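Local atomic coordinates of restriction endonuclease EcoP15I, restriction subunit (Escherichia coli, PDB entry 4ZCF), a protein that cleaves DNA 25-27 base pairs downstream of its recognition site as the ATP-dependent restriction subunit of a type III enzyme, together with the Mod subunit. Residues Q14-A28 / Y92-F105. Residues are numbered along the deposited sequence; the frame is centred on the assembly and turned at random.
Sequences QKAGVDAVMNVFVSA and YTYIKTIFDLNKSF. With AMP (adenosine monophosphate), chain H.
At the adenine end of the AMP pocket, Gln14 meets Tyr92 and Thr93, at the start of a contact between helix 12-22 and the helix that follows the P-loop. The Gln14 chain runs extended beyond CG (chi2 170°), carrying its amide past the Tyr92 ring toward the adenine amino group of AMP, Gln14 CD lying 3.7 Å from Tyr92 CD2. Gln14 CG rests against Thr93 OG1, a hydroxyl bonded to Gly89 O, while Tyr92 OH is held by His135. An alanine in place of Gln14 would probably open a gap beside Tyr92 and leave the adenine amino group without its neighbouring amide. Farther along, the axes of segments 14-22 and 92-105 approach to 9.0 Å, their N-to-C directions 44° apart, with two knobs set into holes. Val18 enters among Thr93, Lys96, Thr97 and Asp100, its CG2 4.1 Å from Lys96 CD; the polar ends of Lys96 and Asp100 share Tyr140 OH. Met22, bent at chi2 and chi3, lays SD 3.7 Å from Asp100 CB and turns its methyl toward Ser104 and Phe105. Farther along the chain, Phe25 CB meets Phe105 CZ at 3.6 Å, and Phe25 CD2 lies 3.8 Å from Leu101 CD2. A glutamine reaching adenine beside the P-loop helix, on a parallel RecA-like sheet, is consistent with the Q motif of superfamily 2 helicases.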
loop_
_atom_site.group_PDB
_atom_site.type_symbol
_atom_site.label_atom_id
_atom_site.label_comp_id
_atom_site.label_asym_id
_atom_site.label_seq_id
_atom_site.Cartn_x
_atom_site.Cartn_y
_atom_site.Cartn_z
ATOM N N GLN C 14 -10.617 -34.408 -18.855
ATOM C CA GLN C 14 -10.551 -33.482 -17.721
ATOM C C GLN C 14 -11.563 -33.842 -16.630
ATOM O O GLN C 14 -11.157 -34.008 -15.478
ATOM C CB GLN C 14 -10.687 -32.023 -18.166
ATOM C CG GLN C 14 -9.373 -31.470 -18.718
ATOM C CD GLN C 14 -9.463 -30.127 -19.398
ATOM O OE1 GLN C 14 -8.454 -29.578 -19.831
ATOM N NE2 GLN C 14 -10.656 -29.561 -19.534
ATOM N N LYS C 15 -12.866 -33.994 -16.997
ATOM C CA LYS C 15 -13.974 -34.357 -16.100
ATOM C C LYS C 15 -13.676 -35.647 -15.371
ATOM O O LYS C 15 -14.074 -35.786 -14.221
ATOM C CB LYS C 15 -15.264 -34.502 -16.889
ATOM N N ALA C 16 -12.942 -36.576 -16.030
ATOM C CA ALA C 16 -12.518 -37.862 -15.473
ATOM C C ALA C 16 -11.585 -37.677 -14.266
ATOM O O ALA C 16 -11.755 -38.354 -13.253
ATOM C CB ALA C 16 -11.851 -38.701 -16.553
ATOM N N GLY C 17 -10.664 -36.721 -14.363
ATOM C CA GLY C 17 -9.753 -36.374 -13.273
ATOM C C GLY C 17 -10.433 -35.640 -12.125
ATOM O O GLY C 17 -10.041 -35.794 -10.966
ATOM N N VAL C 18 -11.450 -34.821 -12.431
ATOM C CA VAL C 18 -12.182 -34.091 -11.398
ATOM C C VAL C 18 -12.884 -35.116 -10.523
ATOM O O VAL C 18 -12.725 -35.093 -9.313
ATOM C CB VAL C 18 -13.183 -33.053 -11.973
ATOM C CG1 VAL C 18 -13.855 -32.274 -10.853
ATOM C CG2 VAL C 18 -12.516 -32.102 -12.962
ATOM N N ASP C 19 -13.611 -36.046 -11.165
ATOM C CA ASP C 19 -14.390 -37.127 -10.556
ATOM C C ASP C 19 -13.498 -38.069 -9.761
ATOM O O ASP C 19 -13.871 -38.467 -8.659
ATOM C CB ASP C 19 -15.148 -37.910 -11.643
ATOM C CG ASP C 19 -16.216 -37.143 -12.414
ATOM O OD1 ASP C 19 -16.346 -35.912 -12.199
ATOM O OD2 ASP C 19 -16.890 -37.760 -13.267
ATOM N N ALA C 20 -12.308 -38.400 -10.302
ATOM C CA ALA C 20 -11.373 -39.297 -9.643
ATOM C C ALA C 20 -10.894 -38.792 -8.266
ATOM O O ALA C 20 -10.705 -39.614 -7.371
ATOM C CB ALA C 20 -10.220 -39.625 -10.566
ATOM N N VAL C 21 -10.782 -37.450 -8.064
ATOM C CA VAL C 21 -10.409 -36.851 -6.761
ATOM C C VAL C 21 -11.668 -36.748 -5.891
ATOM O O VAL C 21 -11.604 -36.977 -4.677
ATOM C CB VAL C 21 -9.675 -35.481 -6.882
ATOM C CG1 VAL C 21 -9.234 -34.949 -5.520
ATOM C CG2 VAL C 21 -8.476 -35.572 -7.816
ATOM N N MET C 22 -12.811 -36.405 -6.510
ATOM C CA MET C 22 -14.093 -36.299 -5.798
ATOM C C MET C 22 -14.595 -37.638 -5.208
ATOM O O MET C 22 -15.159 -37.638 -4.103
ATOM C CB MET C 22 -15.176 -35.647 -6.683
ATOM C CG MET C 22 -15.052 -34.125 -6.812
ATOM S SD MET C 22 -14.540 -33.219 -5.323
ATOM C CE MET C 22 -15.986 -33.366 -4.299
ATOM N N ASN C 23 -14.376 -38.766 -5.940
ATOM C CA ASN C 23 -14.788 -40.117 -5.526
ATOM C C ASN C 23 -14.058 -40.649 -4.265
ATOM O O ASN C 23 -14.599 -41.515 -3.578
ATOM C CB ASN C 23 -14.695 -41.108 -6.682
ATOM C CG ASN C 23 -15.654 -40.876 -7.818
ATOM O OD1 ASN C 23 -16.830 -40.541 -7.624
ATOM N ND2 ASN C 23 -15.171 -41.092 -9.042
ATOM N N VAL C 24 -12.859 -40.102 -3.954
ATOM C CA VAL C 24 -12.036 -40.394 -2.773
ATOM C C VAL C 24 -12.768 -39.898 -1.511
ATOM O O VAL C 24 -12.578 -40.450 -0.428
ATOM C CB VAL C 24 -10.630 -39.733 -2.926
ATOM C CG1 VAL C 24 -9.864 -39.644 -1.608
ATOM C CG2 VAL C 24 -9.796 -40.448 -3.974
ATOM N N PHE C 25 -13.610 -38.875 -1.647
ATOM C CA PHE C 25 -14.293 -38.299 -0.491
ATOM C C PHE C 25 -15.765 -38.682 -0.309
ATOM O O PHE C 25 -16.498 -37.941 0.358
ATOM C CB PHE C 25 -14.098 -36.770 -0.466
ATOM C CG PHE C 25 -12.661 -36.323 -0.399
ATOM C CD1 PHE C 25 -12.001 -36.231 0.820
ATOM C CD2 PHE C 25 -11.976 -35.958 -1.551
ATOM C CE1 PHE C 25 -10.675 -35.799 0.886
ATOM C CE2 PHE C 25 -10.652 -35.525 -1.485
ATOM C CZ PHE C 25 -10.010 -35.450 -0.266
ATOM N N VAL C 26 -16.206 -39.830 -0.878
ATOM C CA VAL C 26 -17.586 -40.328 -0.695
ATOM C C VAL C 26 -17.741 -40.674 0.801
ATOM O O VAL C 26 -16.835 -41.283 1.385
ATOM C CB VAL C 26 -17.922 -41.533 -1.627
ATOM C CG1 VAL C 26 -19.222 -42.231 -1.216
ATOM C CG2 VAL C 26 -17.985 -41.108 -3.085
ATOM N N SER C 27 -18.854 -40.212 1.417
ATOM C CA SER C 27 -19.231 -40.367 2.833
ATOM C C SER C 27 -18.378 -39.541 3.828
ATOM O O SER C 27 -18.492 -39.736 5.054
ATOM C CB SER C 27 -19.294 -41.839 3.230
ATOM N N ALA C 28 -17.560 -38.582 3.307
ATOM C CA ALA C 28 -16.748 -37.697 4.146
ATOM C C ALA C 28 -17.652 -36.693 4.858
ATOM O O ALA C 28 -18.655 -36.254 4.290
ATOM C CB ALA C 28 -15.710 -36.971 3.312
ATOM N N TYR C 92 -6.485 -26.387 -15.272
ATOM C CA TYR C 92 -7.948 -26.291 -15.297
ATOM C C TYR C 92 -8.596 -27.363 -14.382
ATOM O O TYR C 92 -9.523 -27.038 -13.633
ATOM C CB TYR C 92 -8.492 -26.419 -16.727
ATOM C CG TYR C 92 -10.007 -26.480 -16.772
ATOM C CD1 TYR C 92 -10.773 -25.322 -16.713
ATOM C CD2 TYR C 92 -10.675 -27.700 -16.841
ATOM C CE1 TYR C 92 -12.166 -25.376 -16.725
ATOM C CE2 TYR C 92 -12.064 -27.767 -16.846
ATOM C CZ TYR C 92 -12.808 -26.602 -16.785
ATOM O OH TYR C 92 -14.181 -26.677 -16.763
ATOM N N THR C 93 -8.100 -28.632 -14.459
ATOM C CA THR C 93 -8.575 -29.779 -13.684
ATOM C C THR C 93 -8.446 -29.558 -12.171
ATOM O O THR C 93 -9.427 -29.746 -11.458
ATOM C CB THR C 93 -7.935 -31.084 -14.191
ATOM O OG1 THR C 93 -8.323 -31.311 -15.554
ATOM C CG2 THR C 93 -8.307 -32.287 -13.340
ATOM N N TYR C 94 -7.260 -29.144 -11.684
ATOM C CA TYR C 94 -7.090 -28.878 -10.265
ATOM C C TYR C 94 -7.912 -27.693 -9.767
ATOM O O TYR C 94 -8.383 -27.703 -8.631
ATOM C CB TYR C 94 -5.621 -28.894 -9.803
ATOM C CG TYR C 94 -4.706 -27.733 -10.130
ATOM C CD1 TYR C 94 -4.958 -26.455 -9.623
ATOM C CD2 TYR C 94 -3.469 -27.951 -10.723
ATOM C CE1 TYR C 94 -4.065 -25.403 -9.827
ATOM C CE2 TYR C 94 -2.567 -26.908 -10.930
ATOM C CZ TYR C 94 -2.873 -25.634 -10.489
ATOM O OH TYR C 94 -1.967 -24.621 -10.698
ATOM N N ILE C 95 -8.133 -26.701 -10.640
ATOM C CA ILE C 95 -8.961 -25.548 -10.299
ATOM C C ILE C 95 -10.418 -25.995 -10.215
ATOM O O ILE C 95 -11.087 -25.685 -9.228
ATOM C CB ILE C 95 -8.722 -24.335 -11.232
ATOM C CG1 ILE C 95 -7.301 -23.758 -11.004
ATOM C CG2 ILE C 95 -9.773 -23.269 -10.982
ATOM C CD1 ILE C 95 -6.713 -22.942 -12.168
ATOM N N LYS C 96 -10.891 -26.769 -11.212
ATOM C CA LYS C 96 -12.258 -27.290 -11.198
ATOM C C LYS C 96 -12.505 -28.179 -9.972
ATOM O O LYS C 96 -13.585 -28.115 -9.402
ATOM C CB LYS C 96 -12.624 -28.010 -12.505
ATOM C CG LYS C 96 -14.134 -28.113 -12.677
ATOM C CD LYS C 96 -14.557 -28.752 -13.997
ATOM C CE LYS C 96 -15.847 -29.528 -13.841
ATOM N NZ LYS C 96 -16.942 -28.711 -13.240
ATOM N N THR C 97 -11.488 -28.938 -9.528
ATOM C CA THR C 97 -11.571 -29.773 -8.330
ATOM C C THR C 97 -11.723 -28.898 -7.061
ATOM O O THR C 97 -12.515 -29.243 -6.187
ATOM C CB THR C 97 -10.395 -30.750 -8.259
ATOM O OG1 THR C 97 -10.145 -31.311 -9.541
ATOM C CG2 THR C 97 -10.636 -31.865 -7.281
ATOM N N ILE C 98 -10.999 -27.755 -6.983
ATOM C CA ILE C 98 -11.071 -26.787 -5.883
ATOM C C ILE C 98 -12.527 -26.304 -5.691
ATOM O O ILE C 98 -12.998 -26.173 -4.553
ATOM C CB ILE C 98 -10.078 -25.626 -6.154
ATOM C CG1 ILE C 98 -8.693 -25.970 -5.613
ATOM C CG2 ILE C 98 -10.585 -24.261 -5.621
ATOM C CD1 ILE C 98 -7.563 -25.247 -6.304
ATOM N N PHE C 99 -13.230 -26.069 -6.824
ATOM C CA PHE C 99 -14.633 -25.649 -6.881
ATOM C C PHE C 99 -15.546 -26.765 -6.480
ATOM O O PHE C 99 -16.549 -26.497 -5.822
ATOM C CB PHE C 99 -15.010 -25.134 -8.267
ATOM C CG PHE C 99 -14.573 -23.716 -8.516
ATOM C CD1 PHE C 99 -15.382 -22.649 -8.148
ATOM C CD2 PHE C 99 -13.345 -23.444 -9.106
ATOM C CE1 PHE C 99 -14.964 -21.331 -8.361
ATOM C CE2 PHE C 99 -12.932 -22.128 -9.322
ATOM C CZ PHE C 99 -13.744 -21.081 -8.946
ATOM N N ASP C 100 -15.184 -28.026 -6.826
ATOM C CA ASP C 100 -15.955 -29.223 -6.448
ATOM C C ASP C 100 -15.812 -29.586 -4.964
ATOM O O ASP C 100 -16.819 -29.906 -4.322
ATOM C CB ASP C 100 -15.711 -30.401 -7.400
ATOM C CG ASP C 100 -16.634 -30.415 -8.608
ATOM O OD1 ASP C 100 -17.587 -29.607 -8.645
ATOM O OD2 ASP C 100 -16.446 -31.270 -9.483
ATOM N N LEU C 101 -14.602 -29.447 -4.388
ATOM C CA LEU C 101 -14.389 -29.676 -2.949
ATOM C C LEU C 101 -15.102 -28.578 -2.141
ATOM O O LEU C 101 -15.563 -28.819 -1.021
ATOM C CB LEU C 101 -12.897 -29.763 -2.587
ATOM C CG LEU C 101 -12.168 -31.016 -3.084
ATOM C CD1 LEU C 101 -10.680 -30.751 -3.217
ATOM C CD2 LEU C 101 -12.444 -32.227 -2.165
ATOM N N ASN C 102 -15.251 -27.396 -2.756
ATOM C CA ASN C 102 -15.989 -26.301 -2.164
ATOM C C ASN C 102 -17.500 -26.563 -2.238
ATOM O O ASN C 102 -18.198 -26.368 -1.244
ATOM C CB ASN C 102 -15.650 -24.985 -2.837
ATOM C CG ASN C 102 -16.437 -23.844 -2.258
ATOM O OD1 ASN C 102 -17.412 -23.381 -2.858
ATOM N ND2 ASN C 102 -16.086 -23.425 -1.048
ATOM N N LYS C 103 -18.010 -26.986 -3.412
ATOM C CA LYS C 103 -19.440 -27.264 -3.588
ATOM C C LYS C 103 -19.915 -28.320 -2.559
ATOM O O LYS C 103 -20.737 -28.012 -1.688
ATOM C CB LYS C 103 -19.732 -27.685 -5.044
ATOM C CG LYS C 103 -21.202 -27.989 -5.347
ATOM C CD LYS C 103 -21.429 -28.296 -6.820
ATOM C CE LYS C 103 -22.276 -27.238 -7.485
ATOM N NZ LYS C 103 -22.123 -27.239 -8.970
ATOM N N SER C 104 -19.302 -29.517 -2.602
ATOM C CA SER C 104 -19.653 -30.656 -1.756
ATOM C C SER C 104 -19.428 -30.506 -0.251
ATOM O O SER C 104 -20.263 -30.971 0.526
ATOM C CB SER C 104 -18.977 -31.923 -2.269
ATOM O OG SER C 104 -19.295 -32.160 -3.630
ATOM N N PHE C 105 -18.311 -29.876 0.164
ATOM C CA PHE C 105 -17.918 -29.804 1.574
ATOM C C PHE C 105 -17.720 -28.443 2.216
ATOM O O PHE C 105 -17.539 -28.373 3.438
ATOM C CB PHE C 105 -16.677 -30.686 1.807
ATOM C CG PHE C 105 -16.761 -32.028 1.123
ATOM C CD1 PHE C 105 -17.665 -32.995 1.558
ATOM C CD2 PHE C 105 -15.956 -32.318 0.026
ATOM C CE1 PHE C 105 -17.747 -34.236 0.917
ATOM C CE2 PHE C 105 -16.033 -33.563 -0.609
ATOM C CZ PHE C 105 -16.929 -34.509 -0.160
HETATM P P AMP H . 1.164 -25.133 -15.281
HETATM O O1P AMP H . 2.581 -25.497 -15.040
HETATM O O2P AMP H . 0.484 -26.448 -15.381
HETATM O O3P AMP H . 0.692 -24.590 -13.982
HETATM O "O5'" AMP H . 0.942 -24.127 -16.498
HETATM C "C5'" AMP H . 0.091 -24.480 -17.574
HETATM C "C4'" AMP H . -0.629 -23.291 -18.127
HETATM O "O4'" AMP H . -1.509 -23.688 -19.214
HETATM C "C3'" AMP H . -1.512 -22.686 -17.092
HETATM O "O3'" AMP H . -0.795 -21.653 -16.416
HETATM C "C2'" AMP H . -2.703 -22.194 -17.810
HETATM O "O2'" AMP H . -2.538 -20.820 -18.187
HETATM C "C1'" AMP H . -2.791 -23.013 -19.057
HETATM N N9 AMP H . -3.870 -23.917 -19.082
HETATM C C8 AMP H . -3.956 -24.961 -18.280
HETATM N N7 AMP H . -5.086 -25.665 -18.568
HETATM C C5 AMP H . -5.710 -24.977 -19.705
HETATM C C6 AMP H . -6.862 -25.122 -20.529
HETATM N N6 AMP H . -7.771 -26.192 -20.326
HETATM N N1 AMP H . -7.081 -24.212 -21.513
HETATM C C2 AMP H . -6.262 -23.192 -21.725
HETATM N N3 AMP H . -5.168 -22.992 -20.995
HETATM C C4 AMP H . -4.833 -23.830 -19.987
#